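Local coordinates for protein group II chitinase (Ostrinia furnacalis, PDB 6JAV) that probably hydrolyses internal glycosidic bonds of chitin, this chain being one family 18 catalytic domain of a much larger protein, at residues 183-186 / 187-190; 238-241 / 242-245. All coordinates share one frame; numbering follows the deposited sequence.

Interaction 1: 183-186 / 187-190; sequences VPVL and ARLL
Ala-187 N donates to Val-183 O (2.8 Å, N-H...O angle 161°), the first of four successive i+4 bonds that wind 183-189 into about two turns of alpha-helix, the last bond coming from Leu-190 N to Leu-186 O, where the chain leaves the helix. The carbonyl of Val-185 takes the amide of Leu-189 and, weakly, that of Arg-188.
Along one flank Val-185 and Leu-189 lie side by side and point the same way, CG1 of the valine meeting CD1 of the leucine at 3.9 Å. Val-185 CG1 stands anti to the backbone N (chi1 169°), beside the carbonyl carbon and thus on the side of the following turn. One step on, Leu-190 CD1 rests on Leu-186 CB at 3.9 Å, both residues buried. On the exposed side a water joins the turns: it donates weakly to Pro-184 O and accepts from Arg-188 NE at 3.1 Å, in plane at the guanidinium edge. The bend of the arginine chain at chi3 (47°) folds its end back beside Val-185 CG2, 4.2 Å from Arg-188 NH2.
Leu-186, Leu-189 and Leu-190 also touch helix 143-159. This is an amphipathic short helix on the outside of the TIM barrel of family 18, ending just ahead of barrel strand 192-195.

Interaction 2: 238-241 / 242-245; sequences GTPA and SKIV
Thr-239 CG2 lies 3.6 Å from Ile-244 CG1, the two buried side chains crossing obliquely where the chain turns into strand 244-257. The methyl is anti to the backbone N of Thr-239 (chi1 -53° for OG1), which turns OG1 the other way, to a hydrogen bond with Trp-234 O. Next to this pair Pro-240 and Lys-243 run alongside each other: Lys-243 CG sits 4.0 Å from Pro-240 CD and nearly as close to the other ring carbons, so the proline ring flanks the root of the lysine chain.
Two i+3 backbone bonds form the turn that brings these side chains together. Lys-243 N reaches Pro-240 O (3.0 Å), and Ile-244 N reaches Ala-241 O (3.0 Å, N-H...O angle 160°). Each donor stands above the carbonyl plane, well out of it in both bonds, and the tight coil is a short 3-10 turn.
Farther out, Gly-238, with phi 122°, closes helix 227-236 in a Schellman motif. Ile-244 packs on Ile-231 and Met-235 of that helix and on Val-195, while Lys-243 and Val-245 form backbone hydrogen bonds with strand 192-195. The turn therefore joins helix 227-236 to strand 244-257, with helix 183-189 against Thr-239 and Pro-240.

How the interactions relate
Interactions 1 and 2 lie on the same side of the domain, their centres about 9 Å apart, and each is partly buried. Lys-243 ties them: its NZ is probably hydrogen-bonded to Ala-187 O (2.7 Å) and to Leu-190 O (2.8 Å), so a lysine rooted in interaction 2 takes up a carbonyl of the helix's last turn and one just beyond it, where its charge would suit the helix dipole. Val-183 CG1 also packs on Thr-239 OG1. Interaction 1 relies on i+4 bonds and aliphatic contacts along one helix and its end, with one water on its exposed side; interaction 2 uses i+3 bonds to lead into a strand. Helix 183-189 leads into strand 192-195, with which strand 244-257 pairs.

Interaction 1: 183-186 / 187-190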
# COMPACT_ATOMS: atom_id res chain seq x y z
N VAL A 183 6.27 -8.23 16.60
CA VAL A 183 6.18 -9.02 15.37
C VAL A 183 5.69 -10.44 15.62
O VAL A 183 4.83 -10.92 14.87
CB VAL A 183 7.50 -8.93 14.57
CG1 VAL A 183 7.43 -9.84 13.33
CG2 VAL A 183 7.74 -7.50 14.11
N PRO A 184 6.19 -11.18 16.63
CA PRO A 184 5.64 -12.54 16.82
C PRO A 184 4.14 -12.58 17.06
O PRO A 184 3.46 -13.48 16.56
CB PRO A 184 6.45 -13.09 18.02
CG PRO A 184 7.75 -12.35 17.90
CD PRO A 184 7.36 -10.93 17.49
N VAL A 185 3.59 -11.61 17.81
CA VAL A 185 2.15 -11.63 18.06
C VAL A 185 1.39 -11.37 16.78
O VAL A 185 0.43 -12.09 16.44
CB VAL A 185 1.80 -10.58 19.13
CG1 VAL A 185 0.28 -10.41 19.19
CG2 VAL A 185 2.36 -11.00 20.47
N LEU A 186 1.82 -10.35 16.04
CA LEU A 186 1.15 -10.03 14.78
C LEU A 186 1.26 -11.19 13.81
O LEU A 186 0.29 -11.55 13.14
CB LEU A 186 1.77 -8.79 14.16
CG LEU A 186 1.75 -7.52 15.01
CD1 LEU A 186 2.18 -6.35 14.15
CD2 LEU A 186 0.39 -7.29 15.60
N ALA A 187 2.45 -11.80 13.72
CA ALA A 187 2.65 -12.88 12.75
C ALA A 187 1.81 -14.10 13.08
O ALA A 187 1.38 -14.82 12.16
CB ALA A 187 4.12 -13.29 12.77
N ARG A 188 1.58 -14.35 14.36
CA ARG A 188 0.79 -15.51 14.75
C ARG A 188 -0.70 -15.30 14.48
O ARG A 188 -1.41 -16.23 14.08
CB ARG A 188 1.05 -15.83 16.22
CG ARG A 188 0.19 -16.95 16.75
CD ARG A 188 0.69 -17.43 18.11
NE ARG A 188 0.98 -16.34 19.02
CZ ARG A 188 0.07 -15.71 19.75
NH1 ARG A 188 -1.20 -16.07 19.67
NH2 ARG A 188 0.43 -14.73 20.56
N LEU A 189 -1.21 -14.08 14.71
CA LEU A 189 -2.65 -13.84 14.70
C LEU A 189 -3.19 -13.33 13.37
O LEU A 189 -4.34 -13.63 13.04
CB LEU A 189 -3.02 -12.83 15.80
CG LEU A 189 -2.78 -13.40 17.20
CD1 LEU A 189 -2.99 -12.33 18.25
CD2 LEU A 189 -3.70 -14.60 17.45
N LEU A 190 -2.41 -12.58 12.61
CA LEU A 190 -2.91 -12.00 11.37
C LEU A 190 -2.93 -13.03 10.24
O LEU A 190 -2.05 -13.89 10.12
CB LEU A 190 -2.05 -10.81 10.95
CG LEU A 190 -2.04 -9.62 11.93
CD1 LEU A 190 -1.03 -8.57 11.47
CD2 LEU A 190 -3.42 -9.04 12.04
O HOH W 1 4.02 -15.98 18.72

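Interaction 2: 238-241 / 242-245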
# COMPACT_ATOMS: atom_id res chain seq x y z
N GLY A 238 10.42 -12.70 13.10
CA GLY A 238 9.50 -13.78 13.46
C GLY A 238 8.33 -13.99 12.52
O GLY A 238 7.41 -14.76 12.85
N THR A 239 8.34 -13.35 11.32
CA THR A 239 7.16 -13.53 10.46
C THR A 239 7.38 -14.70 9.50
O THR A 239 8.37 -14.71 8.76
CB THR A 239 6.93 -12.28 9.63
OG1 THR A 239 6.88 -11.15 10.50
CG2 THR A 239 5.60 -12.35 8.87
N PRO A 240 6.45 -15.66 9.44
CA PRO A 240 6.53 -16.70 8.39
C PRO A 240 6.40 -16.11 7.00
O PRO A 240 5.64 -15.16 6.78
CB PRO A 240 5.35 -17.63 8.70
CG PRO A 240 4.96 -17.34 10.16
CD PRO A 240 5.32 -15.87 10.37
N ALA A 241 7.13 -16.68 6.04
CA ALA A 241 7.02 -16.22 4.66
C ALA A 241 5.58 -16.23 4.17
O ALA A 241 5.14 -15.32 3.44
CB ALA A 241 7.90 -17.08 3.74
N SER A 242 4.82 -17.27 4.53
CA SER A 242 3.46 -17.40 4.03
C SER A 242 2.55 -16.27 4.48
O SER A 242 1.51 -16.05 3.84
CB SER A 242 2.85 -18.73 4.47
OG SER A 242 2.49 -18.68 5.84
N LYS A 243 2.91 -15.55 5.54
CA LYS A 243 2.08 -14.46 6.04
C LYS A 243 2.39 -13.14 5.35
O LYS A 243 1.62 -12.19 5.49
CB LYS A 243 2.27 -14.29 7.56
CG LYS A 243 1.81 -15.47 8.42
CD LYS A 243 0.31 -15.55 8.41
CE LYS A 243 -0.25 -16.63 9.34
NZ LYS A 243 -0.48 -16.16 10.71
N ILE A 244 3.49 -13.04 4.60
CA ILE A 244 3.91 -11.78 4.00
C ILE A 244 3.34 -11.63 2.60
O ILE A 244 3.49 -12.52 1.75
CB ILE A 244 5.44 -11.68 3.97
CG1 ILE A 244 5.98 -11.65 5.40
CG2 ILE A 244 5.90 -10.43 3.19
CD1 ILE A 244 7.46 -11.81 5.44
N VAL A 245 2.73 -10.48 2.33
CA VAL A 245 2.49 -10.06 0.95
C VAL A 245 3.27 -8.77 0.73
O VAL A 245 3.22 -7.85 1.56
CB VAL A 245 0.98 -9.92 0.60
CG1 VAL A 245 0.28 -11.27 0.80
CG2 VAL A 245 0.29 -8.87 1.40